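Local coordinates for similar to yteR (Bacilus subtilis) (Clostridium acetobutylicum, PDB 4WU0), which probably hydrolyses unsaturated rhamnogalacturonan fragments derived from pectin, as a glycoside hydrolase of family 105 related to YteR, at residues Q2-K6 with S355-E359; M8-I12 with L348-L352; A244-W248 with E293-L298; N312-Y318 with E338-E344. One frame throughout, in Å; residues are numbered along the deposited sequence.

Contact 1 of 4, residues Q2-K6 with S355-E359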
# COMPACT_ATOMS: atom_id res chain seq x y z
N GLN A 2 5.66 24.86 4.07
CA GLN A 2 4.83 24.59 2.89
C GLN A 2 4.17 23.22 3.00
O GLN A 2 4.87 22.23 3.16
CB GLN A 2 5.68 24.65 1.62
CG GLN A 2 4.95 24.21 0.36
CD GLN A 2 5.54 24.80 -0.92
OE1 GLN A 2 6.67 24.50 -1.30
NE2 GLN A 2 4.77 25.65 -1.58
N LYS A 3 2.84 23.16 2.91
CA LYS A 3 2.12 21.91 3.13
C LYS A 3 1.95 21.18 1.81
O LYS A 3 1.07 21.50 0.99
CB LYS A 3 0.79 22.16 3.83
CG LYS A 3 0.98 22.82 5.19
CD LYS A 3 -0.30 22.92 6.00
CE LYS A 3 -0.73 21.59 6.57
NZ LYS A 3 -1.74 21.76 7.68
N TYR A 4 2.80 20.19 1.62
CA TYR A 4 2.81 19.42 0.39
C TYR A 4 1.57 18.57 0.20
O TYR A 4 1.26 18.19 -0.94
CB TYR A 4 4.07 18.56 0.27
CG TYR A 4 5.29 19.36 -0.12
CD1 TYR A 4 6.06 19.98 0.84
CD2 TYR A 4 5.64 19.50 -1.44
CE1 TYR A 4 7.17 20.74 0.49
CE2 TYR A 4 6.75 20.24 -1.81
CZ TYR A 4 7.51 20.86 -0.83
OH TYR A 4 8.60 21.59 -1.19
N SER A 5 0.83 18.26 1.26
CA SER A 5 -0.37 17.43 1.05
C SER A 5 -1.38 18.17 0.16
O SER A 5 -1.92 17.62 -0.82
CB SER A 5 -1.04 17.02 2.38
OG SER A 5 -1.47 18.15 3.10
N LYS A 6 -1.60 19.44 0.47
CA LYS A 6 -2.52 20.26 -0.32
C LYS A 6 -1.93 20.60 -1.69
O LYS A 6 -2.63 20.55 -2.71
CB LYS A 6 -2.88 21.54 0.42
CG LYS A 6 -3.77 22.48 -0.38
CD LYS A 6 -4.13 23.74 0.42
CE LYS A 6 -5.08 24.63 -0.36
NZ LYS A 6 -5.43 25.84 0.45
N SER A 355 2.93 13.07 3.53
CA SER A 355 2.89 14.52 3.75
C SER A 355 1.93 14.87 4.88
O SER A 355 2.24 15.69 5.73
CB SER A 355 2.45 15.23 2.48
OG SER A 355 3.37 15.00 1.43
N TYR A 356 0.76 14.25 4.87
CA TYR A 356 -0.21 14.50 5.92
C TYR A 356 0.39 14.15 7.28
O TYR A 356 0.26 14.91 8.24
CB TYR A 356 -1.50 13.70 5.67
CG TYR A 356 -2.49 13.76 6.80
CD1 TYR A 356 -3.33 14.85 6.96
CD2 TYR A 356 -2.56 12.73 7.73
CE1 TYR A 356 -4.23 14.91 8.01
CE2 TYR A 356 -3.46 12.79 8.80
CZ TYR A 356 -4.29 13.88 8.92
OH TYR A 356 -5.19 13.95 9.96
N GLU A 357 1.06 13.00 7.37
CA GLU A 357 1.63 12.58 8.67
C GLU A 357 2.76 13.51 9.11
O GLU A 357 2.89 13.82 10.28
CB GLU A 357 2.16 11.16 8.61
CG GLU A 357 1.09 10.08 8.52
CD GLU A 357 0.31 9.86 9.82
OE1 GLU A 357 0.80 10.22 10.92
OE2 GLU A 357 -0.82 9.32 9.74
N TYR A 358 3.59 13.93 8.16
CA TYR A 358 4.68 14.85 8.45
C TYR A 358 4.14 16.16 8.99
O TYR A 358 4.62 16.68 10.01
CB TYR A 358 5.49 15.12 7.19
CG TYR A 358 6.61 16.11 7.40
CD1 TYR A 358 7.82 15.70 7.89
CD2 TYR A 358 6.44 17.45 7.08
CE1 TYR A 358 8.86 16.59 8.07
CE2 TYR A 358 7.46 18.35 7.26
CZ TYR A 358 8.67 17.92 7.75
OH TYR A 358 9.72 18.81 7.95
N GLU A 359 3.14 16.69 8.31
CA GLU A 359 2.55 17.95 8.71
C GLU A 359 1.94 17.83 10.10
O GLU A 359 2.03 18.74 10.91
CB GLU A 359 1.50 18.37 7.69
CG GLU A 359 2.11 18.74 6.34
CD GLU A 359 1.16 18.56 5.17
OE1 GLU A 359 -0.06 18.40 5.38
OE2 GLU A 359 1.65 18.54 4.02
O HOH W 1 -1.87 18.92 7.56
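Ser5 and Ser355 bring the two backbones to within 5.1 Å, CA to CA, where the first turn of helix 4-14 meets the last turns of helix 345-360; Lys3, the N-cap residue, stands 6.9 Å from Glu359 between their CA atoms. The Glu359 side chain reaches back to Ser5. It runs extended beyond CG and presents the carboxylate to the start of the other helix: Glu359 OE2 accepts from the backbone N of Ser5 at 2.9 Å (160° at the hydrogen), and OE1 accepts from Ser5 OG at 2.7 Å. Ser5 N and OG each take one oxygen, both on syn lone pairs, so the serine grips the carboxylate like a fork. Ser5 OG sits between its own backbone N and carbonyl carbon (chi1 62°), which puts donor N and donor OG side by side; OG is also bonded to Trp40 of helix 25-41. Lys3 passes over at a slant, its CE 3.5 Å from Glu359 OE1, while NZ reaches that oxygen through a water and makes a cation-pi contact with Trp40. The N-terminus of helix 4-14 and the nearby Lys3 would favour the ionised form of Glu359.

Contact 2 of 4, residues M8-I12 with L348-L352; sequences MADSI and LGPFL
The Phe351 ring, the one aromatic group here, meets the Met8 methyl obliquely, CE lying 3.7 Å from CD2; Leu313 of strand 311-317 also touches the Phe351 side chain. Met8 fills the middle of the contact. Its CG stands anti to the backbone N (chi1 -177°), and the bends at chi2 and chi3 fold the thioether across the opposing helix, at about a right angle to each of its three partners. Along Met8, CB rests on Leu352 CD2 at 3.7 Å, SD on Leu348 CD2 at 3.7 Å, and CE on the phenylalanine. One turn on, Ile12 meets the leucines tip to tip: its CD1 comes 3.7 Å from Leu352 CD1, and its CG1 lies 4.1 Å from Leu348 CD1. Leu352 thus sets CD2 over Met8 and Ala9 and CD1 on Ile12. The interface is wholly apolar and buried. The segments 8-12 and 348-352, on the first and last helices of the chain, 4-14 and 345-360, run nearly antiparallel at 154° with axes 10.9 Å apart. Helix 25-41 flanks them through Val37 and Ile34, strand 311-317 covers the Met8 side, and helix 264-279 packs on Pro350 and Phe351.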
# COMPACT_ATOMS: atom_id res chain seq x y z
N MET A 8 0.20 18.93 -3.47
CA MET A 8 0.11 17.77 -4.33
C MET A 8 -1.32 17.44 -4.75
O MET A 8 -1.57 17.08 -5.89
CB MET A 8 0.73 16.55 -3.67
CG MET A 8 0.73 15.34 -4.56
SD MET A 8 1.55 15.65 -6.14
CE MET A 8 3.16 15.19 -5.60
N ALA A 9 -2.25 17.53 -3.80
CA ALA A 9 -3.66 17.30 -4.13
C ALA A 9 -4.11 18.26 -5.23
O ALA A 9 -4.74 17.86 -6.20
CB ALA A 9 -4.54 17.48 -2.88
N ASP A 10 -3.74 19.53 -5.09
CA ASP A 10 -4.11 20.53 -6.08
C ASP A 10 -3.44 20.22 -7.42
O ASP A 10 -4.02 20.43 -8.48
CB ASP A 10 -3.73 21.94 -5.61
CG ASP A 10 -4.65 22.44 -4.52
OD1 ASP A 10 -5.77 21.88 -4.39
OD2 ASP A 10 -4.26 23.40 -3.79
N SER A 11 -2.22 19.69 -7.38
CA SER A 11 -1.51 19.31 -8.60
C SER A 11 -2.20 18.15 -9.32
O SER A 11 -2.34 18.15 -10.54
CB SER A 11 -0.06 18.94 -8.30
OG SER A 11 0.64 20.03 -7.76
N ILE A 12 -2.60 17.15 -8.55
CA ILE A 12 -3.26 15.97 -9.11
C ILE A 12 -4.55 16.38 -9.81
O ILE A 12 -4.85 15.93 -10.92
CB ILE A 12 -3.55 14.95 -8.01
CG1 ILE A 12 -2.23 14.35 -7.46
CG2 ILE A 12 -4.47 13.82 -8.50
CD1 ILE A 12 -2.41 13.65 -6.14
N LEU A 348 1.79 8.73 -5.93
CA LEU A 348 1.11 9.95 -5.47
C LEU A 348 0.37 9.73 -4.16
O LEU A 348 0.42 10.57 -3.27
CB LEU A 348 0.12 10.45 -6.53
CG LEU A 348 0.72 10.94 -7.84
CD1 LEU A 348 -0.34 11.06 -8.92
CD2 LEU A 348 1.39 12.27 -7.65
N GLY A 349 -0.36 8.64 -4.06
CA GLY A 349 -1.11 8.38 -2.84
C GLY A 349 -0.24 8.31 -1.61
O GLY A 349 -0.49 9.00 -0.62
N PRO A 350 0.79 7.46 -1.63
CA PRO A 350 1.69 7.38 -0.48
C PRO A 350 2.38 8.70 -0.19
O PRO A 350 2.60 9.03 0.98
CB PRO A 350 2.71 6.31 -0.91
CG PRO A 350 1.89 5.41 -1.79
CD PRO A 350 0.99 6.32 -2.56
N PHE A 351 2.72 9.47 -1.21
CA PHE A 351 3.32 10.79 -0.96
C PHE A 351 2.34 11.73 -0.25
O PHE A 351 2.70 12.43 0.69
CB PHE A 351 3.86 11.44 -2.24
CG PHE A 351 4.48 12.77 -1.97
CD1 PHE A 351 5.75 12.85 -1.47
CD2 PHE A 351 3.76 13.94 -2.14
CE1 PHE A 351 6.32 14.10 -1.15
CE2 PHE A 351 4.33 15.17 -1.85
CZ PHE A 351 5.62 15.23 -1.35
N LEU A 352 1.08 11.76 -0.67
CA LEU A 352 0.07 12.54 0.03
C LEU A 352 -0.06 12.12 1.48
O LEU A 352 -0.16 12.96 2.38
CB LEU A 352 -1.28 12.33 -0.63
CG LEU A 352 -1.51 12.99 -1.99
CD1 LEU A 352 -2.73 12.37 -2.68
CD2 LEU A 352 -1.72 14.49 -1.76

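Contact 3 of 4, residues A244-W248 with E293-L298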
# COMPACT_ATOMS: atom_id res chain seq x y z
N ALA A 244 23.10 9.02 1.78
CA ALA A 244 23.17 10.36 1.22
C ALA A 244 21.77 10.98 1.06
O ALA A 244 21.53 12.10 1.47
CB ALA A 244 23.88 10.32 -0.12
N SER A 245 20.84 10.22 0.49
CA SER A 245 19.52 10.74 0.15
C SER A 245 18.49 10.59 1.27
O SER A 245 17.50 11.32 1.30
CB SER A 245 19.00 10.03 -1.08
OG SER A 245 18.70 8.68 -0.78
N LYS A 246 18.71 9.62 2.14
CA LYS A 246 17.77 9.25 3.21
C LYS A 246 16.51 8.56 2.71
O LYS A 246 15.54 8.45 3.47
CB LYS A 246 17.41 10.45 4.10
CG LYS A 246 18.62 11.16 4.66
CD LYS A 246 19.56 10.22 5.39
CE LYS A 246 20.74 11.00 6.01
NZ LYS A 246 21.88 10.13 6.40
N VAL A 247 16.53 8.06 1.48
CA VAL A 247 15.41 7.31 0.94
C VAL A 247 15.87 5.90 0.53
O VAL A 247 16.96 5.45 0.94
CB VAL A 247 14.63 8.10 -0.14
CG1 VAL A 247 14.23 9.49 0.43
CG2 VAL A 247 15.41 8.27 -1.43
N TRP A 248 15.03 5.20 -0.24
CA TRP A 248 15.21 3.78 -0.48
C TRP A 248 15.25 3.41 -1.96
O TRP A 248 14.65 4.08 -2.79
CB TRP A 248 14.11 2.98 0.24
CG TRP A 248 14.34 2.92 1.73
CD1 TRP A 248 14.98 1.93 2.40
CD2 TRP A 248 13.92 3.88 2.71
NE1 TRP A 248 15.02 2.23 3.73
CE2 TRP A 248 14.39 3.42 3.96
CE3 TRP A 248 13.23 5.09 2.65
CZ2 TRP A 248 14.16 4.12 5.16
CZ3 TRP A 248 13.02 5.80 3.84
CH2 TRP A 248 13.50 5.31 5.07
N GLU A 293 13.69 13.61 8.51
CA GLU A 293 14.78 13.71 7.54
C GLU A 293 14.48 12.90 6.28
O GLU A 293 14.74 13.34 5.15
CB GLU A 293 16.07 13.23 8.20
CG GLU A 293 17.27 13.22 7.34
CD GLU A 293 18.49 12.68 8.09
OE1 GLU A 293 18.42 11.53 8.60
OE2 GLU A 293 19.50 13.41 8.16
N ALA A 294 13.89 11.73 6.46
CA ALA A 294 13.53 10.88 5.33
C ALA A 294 12.43 11.53 4.50
O ALA A 294 12.47 11.48 3.27
CB ALA A 294 13.10 9.47 5.81
N TYR A 295 11.45 12.13 5.17
CA TYR A 295 10.42 12.87 4.48
C TYR A 295 11.02 13.98 3.62
O TYR A 295 10.66 14.13 2.46
CB TYR A 295 9.40 13.48 5.44
CG TYR A 295 8.35 14.23 4.66
CD1 TYR A 295 7.35 13.56 3.98
CD2 TYR A 295 8.40 15.62 4.56
CE1 TYR A 295 6.43 14.25 3.22
CE2 TYR A 295 7.47 16.31 3.80
CZ TYR A 295 6.49 15.62 3.14
OH TYR A 295 5.56 16.33 2.40
N LYS A 296 11.91 14.78 4.19
CA LYS A 296 12.53 15.83 3.41
C LYS A 296 13.33 15.25 2.23
O LYS A 296 13.42 15.85 1.16
CB LYS A 296 13.40 16.70 4.32
CG LYS A 296 12.54 17.68 5.11
CD LYS A 296 13.34 18.69 5.88
CE LYS A 296 14.12 17.99 6.96
NZ LYS A 296 14.82 18.92 7.89
N GLY A 297 13.86 14.04 2.42
CA GLY A 297 14.52 13.33 1.34
C GLY A 297 13.60 13.00 0.19
O GLY A 297 14.00 13.03 -0.97
N LEU A 298 12.34 12.68 0.48
CA LEU A 298 11.38 12.47 -0.60
C LEU A 298 11.26 13.73 -1.48
O LEU A 298 11.20 13.66 -2.72
CB LEU A 298 10.01 12.15 -0.03
CG LEU A 298 9.85 10.96 0.89
CD1 LEU A 298 8.41 10.92 1.38
CD2 LEU A 298 10.18 9.70 0.15
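Lys246 crosses Glu293 obliquely and can be followed outward from the backbone. Its CB is 4.1 Å from Ala294 CA, over the turn of helix 288-302. Lys246 CG then comes 3.6 Å from Glu293 CG, methylene against methylene, and CD lies 3.6 Å from Glu293 OE1. Lys246 CE is 3.5 Å from Glu293 OE2. The bend at chi2 (-54°) turns the chain across the glutamate, which is itself extended beyond CG. Lys246 NZ ends 4.3 Å from Glu293 OE1, longer than a salt bridge, and bonds instead to the carbonyl of Asn243. Lys246 belongs to the irregular segment between helices 223-240 and 264-279, where Ser245 OG accepts from the backbone N of Val247 in an ST turn; the same hydroxyl is bonded to Asp242. In this mainly helical six-hairpin family such loops, as in relatives, probably join helices of the (alpha/alpha)6 barrel, and here one lies against the side of a helix. Gly297 lets it approach: its CA makes a CA-H...O contact with Ser245 O at 3.6 Å, and Val247 CG1 presses on the glycine's own carbonyl carbon, 3.6 Å from Gly297 C. Ala294 CB lies ahead of Lys246 O, which accepts from Gln241 NE2. Trp248 CZ3 approaches this methyl obliquely, while its NE1 is bonded to the carbonyl of Leu237.

Contact 4 of 4, residues N312-Y318 with E338-E344; sequences NLNKICY and EPIVSNE
Asn312 and Asn343 cross with their amide planes 74° apart. Asn343 ND2 gives its N-H to Asn312 OD1 at 2.9 Å; the acceptor lies close to the Asn343 amide plane, but the donor stands well above the Asn312 carbonyl plane, not on a lone pair. Asn343 OD1 accepts from Leu313 N at 2.9 Å, while Asn343 N gives to Leu313 O. Glu344, next to Asn343 and N-cap of helix 345-360, folds back obliquely over Ile316, CG 3.8 Å from Ile316 CG2, and meets Tyr318, whose backbone partner is Pro339. Ring and carboxylate planes stand 82° apart, with Glu344 OE1 in the ring plane at the edge, 3.5 Å from Tyr318 CE1. Tyr318 CB rests on Pro339 CB and Val341 CG2. The backbones pair antiparallel, 340-341 being an outer strand of the three-stranded sheet 303-305, 311-317, 340-341: Ile316 and Val341 exchange both N-H...O bonds, Cys317 and Ile340 form the adjoining non-hydrogen-bonded pair, and Tyr318 N gives to Pro339 O. Lys346 makes a cation-pi contact with Tyr318. Asn343 OD1 thus stands in for a backbone acceptor beyond the strand pair; separately, the charge of the Glu344 carboxylate is probably balanced by its salt bridge to Lys346.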
# COMPACT_ATOMS: atom_id res chain seq x y z
N ASN A 312 5.41 17.93 -9.71
CA ASN A 312 5.46 16.55 -10.17
C ASN A 312 6.15 15.67 -9.16
O ASN A 312 7.08 16.08 -8.49
CB ASN A 312 6.30 16.42 -11.45
CG ASN A 312 5.65 17.05 -12.65
OD1 ASN A 312 4.44 17.33 -12.68
ND2 ASN A 312 6.47 17.29 -13.67
N LEU A 313 5.66 14.44 -9.04
CA LEU A 313 6.38 13.41 -8.30
C LEU A 313 7.04 12.47 -9.31
O LEU A 313 6.38 11.87 -10.13
CB LEU A 313 5.44 12.62 -7.41
CG LEU A 313 6.07 11.53 -6.53
CD1 LEU A 313 6.97 12.10 -5.47
CD2 LEU A 313 4.99 10.67 -5.89
N ASN A 314 8.36 12.37 -9.23
CA ASN A 314 9.13 11.59 -10.18
C ASN A 314 9.66 10.29 -9.59
O ASN A 314 9.66 10.11 -8.38
CB ASN A 314 10.34 12.44 -10.60
CG ASN A 314 9.95 13.77 -11.26
OD1 ASN A 314 10.23 14.86 -10.74
ND2 ASN A 314 9.39 13.68 -12.42
N LYS A 315 10.16 9.42 -10.47
CA LYS A 315 10.92 8.22 -10.14
C LYS A 315 10.08 7.14 -9.48
O LYS A 315 10.52 6.48 -8.52
CB LYS A 315 12.14 8.55 -9.28
CG LYS A 315 12.96 9.77 -9.73
CD LYS A 315 13.46 9.63 -11.18
CE LYS A 315 14.28 10.86 -11.56
NZ LYS A 315 14.83 10.76 -12.94
N ILE A 316 8.92 6.90 -10.07
CA ILE A 316 8.00 5.90 -9.54
C ILE A 316 8.04 4.65 -10.43
O ILE A 316 7.88 4.73 -11.63
CB ILE A 316 6.57 6.44 -9.50
CG1 ILE A 316 6.49 7.75 -8.69
CG2 ILE A 316 5.63 5.39 -8.99
CD1 ILE A 316 5.28 8.56 -9.05
N CYS A 317 8.24 3.49 -9.83
CA CYS A 317 8.18 2.25 -10.61
C CYS A 317 6.73 2.05 -11.05
O CYS A 317 5.86 1.94 -10.21
CB CYS A 317 8.63 1.07 -9.76
SG CYS A 317 8.40 -0.51 -10.66
N TYR A 318 6.47 1.99 -12.34
CA TYR A 318 5.08 1.96 -12.80
C TYR A 318 4.34 0.68 -12.34
O TYR A 318 3.16 0.74 -11.94
CB TYR A 318 5.01 2.11 -14.32
CG TYR A 318 3.61 1.96 -14.88
CD1 TYR A 318 2.58 2.82 -14.49
CD2 TYR A 318 3.32 0.95 -15.78
CE1 TYR A 318 1.31 2.66 -14.99
CE2 TYR A 318 2.05 0.80 -16.29
CZ TYR A 318 1.05 1.65 -15.89
OH TYR A 318 -0.22 1.49 -16.41
N GLU A 338 11.34 -2.56 -15.50
CA GLU A 338 9.99 -1.97 -15.53
C GLU A 338 10.07 -0.45 -15.63
O GLU A 338 11.08 0.15 -15.25
CB GLU A 338 9.17 -2.41 -14.31
CG GLU A 338 8.81 -3.91 -14.26
CD GLU A 338 7.68 -4.31 -15.20
OE1 GLU A 338 7.41 -3.59 -16.19
OE2 GLU A 338 7.05 -5.38 -14.97
N PRO A 339 9.02 0.19 -16.17
CA PRO A 339 9.10 1.65 -16.40
C PRO A 339 9.25 2.46 -15.12
O PRO A 339 8.69 2.09 -14.08
CB PRO A 339 7.76 1.99 -17.04
CG PRO A 339 7.31 0.68 -17.67
CD PRO A 339 7.81 -0.40 -16.77
N ILE A 340 9.95 3.58 -15.24
CA ILE A 340 10.03 4.59 -14.18
C ILE A 340 9.26 5.79 -14.71
O ILE A 340 9.59 6.34 -15.77
CB ILE A 340 11.48 4.99 -13.89
CG1 ILE A 340 12.31 3.77 -13.48
CG2 ILE A 340 11.52 6.06 -12.81
CD1 ILE A 340 13.81 4.06 -13.44
N VAL A 341 8.25 6.22 -13.96
CA VAL A 341 7.36 7.27 -14.41
C VAL A 341 7.13 8.36 -13.39
O VAL A 341 7.45 8.20 -12.21
CB VAL A 341 6.00 6.68 -14.86
CG1 VAL A 341 6.20 5.71 -16.03
CG2 VAL A 341 5.31 5.96 -13.74
N SER A 342 6.55 9.46 -13.87
CA SER A 342 6.12 10.56 -13.00
C SER A 342 4.59 10.58 -12.85
O SER A 342 3.85 10.11 -13.72
CB SER A 342 6.61 11.88 -13.55
OG SER A 342 6.00 12.15 -14.80
N ASN A 343 4.13 11.14 -11.72
CA ASN A 343 2.72 11.39 -11.48
C ASN A 343 1.84 10.16 -11.64
O ASN A 343 0.74 10.22 -12.17
CB ASN A 343 2.23 12.57 -12.33
CG ASN A 343 2.90 13.86 -11.93
OD1 ASN A 343 3.43 13.97 -10.82
ND2 ASN A 343 2.89 14.83 -12.82
N GLU A 344 2.36 9.05 -11.13
CA GLU A 344 1.67 7.77 -11.10
C GLU A 344 1.03 7.59 -9.73
O GLU A 344 1.70 7.70 -8.71
CB GLU A 344 2.68 6.66 -11.40
CG GLU A 344 2.34 5.27 -10.91
CD GLU A 344 1.02 4.77 -11.42
OE1 GLU A 344 0.67 5.08 -12.58
OE2 GLU A 344 0.34 4.08 -10.64

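Contacts 1 and 2 both join helices 4-14 and 345-360, closing the chain's two ends together: contact 2 is the buried, apolar part of that helix pair, and contact 1, about 10 Å away between centres, is the partly buried polar end, held by a carboxylate and a water. Contact 3, buried but mixed in chemistry, meets contact 1 through Tyr295, whose hydroxyl probably bonds to Ser355 OG and whose ring stacks on Tyr358. Contact 4, at the partly exposed sheet edge, depends mainly on backbone bonds; it leads directly into helix 345-360 and touches contact 2 through Leu313, which packs on Met8, Leu348 and Phe351. Contacts 3 and 4 do not touch.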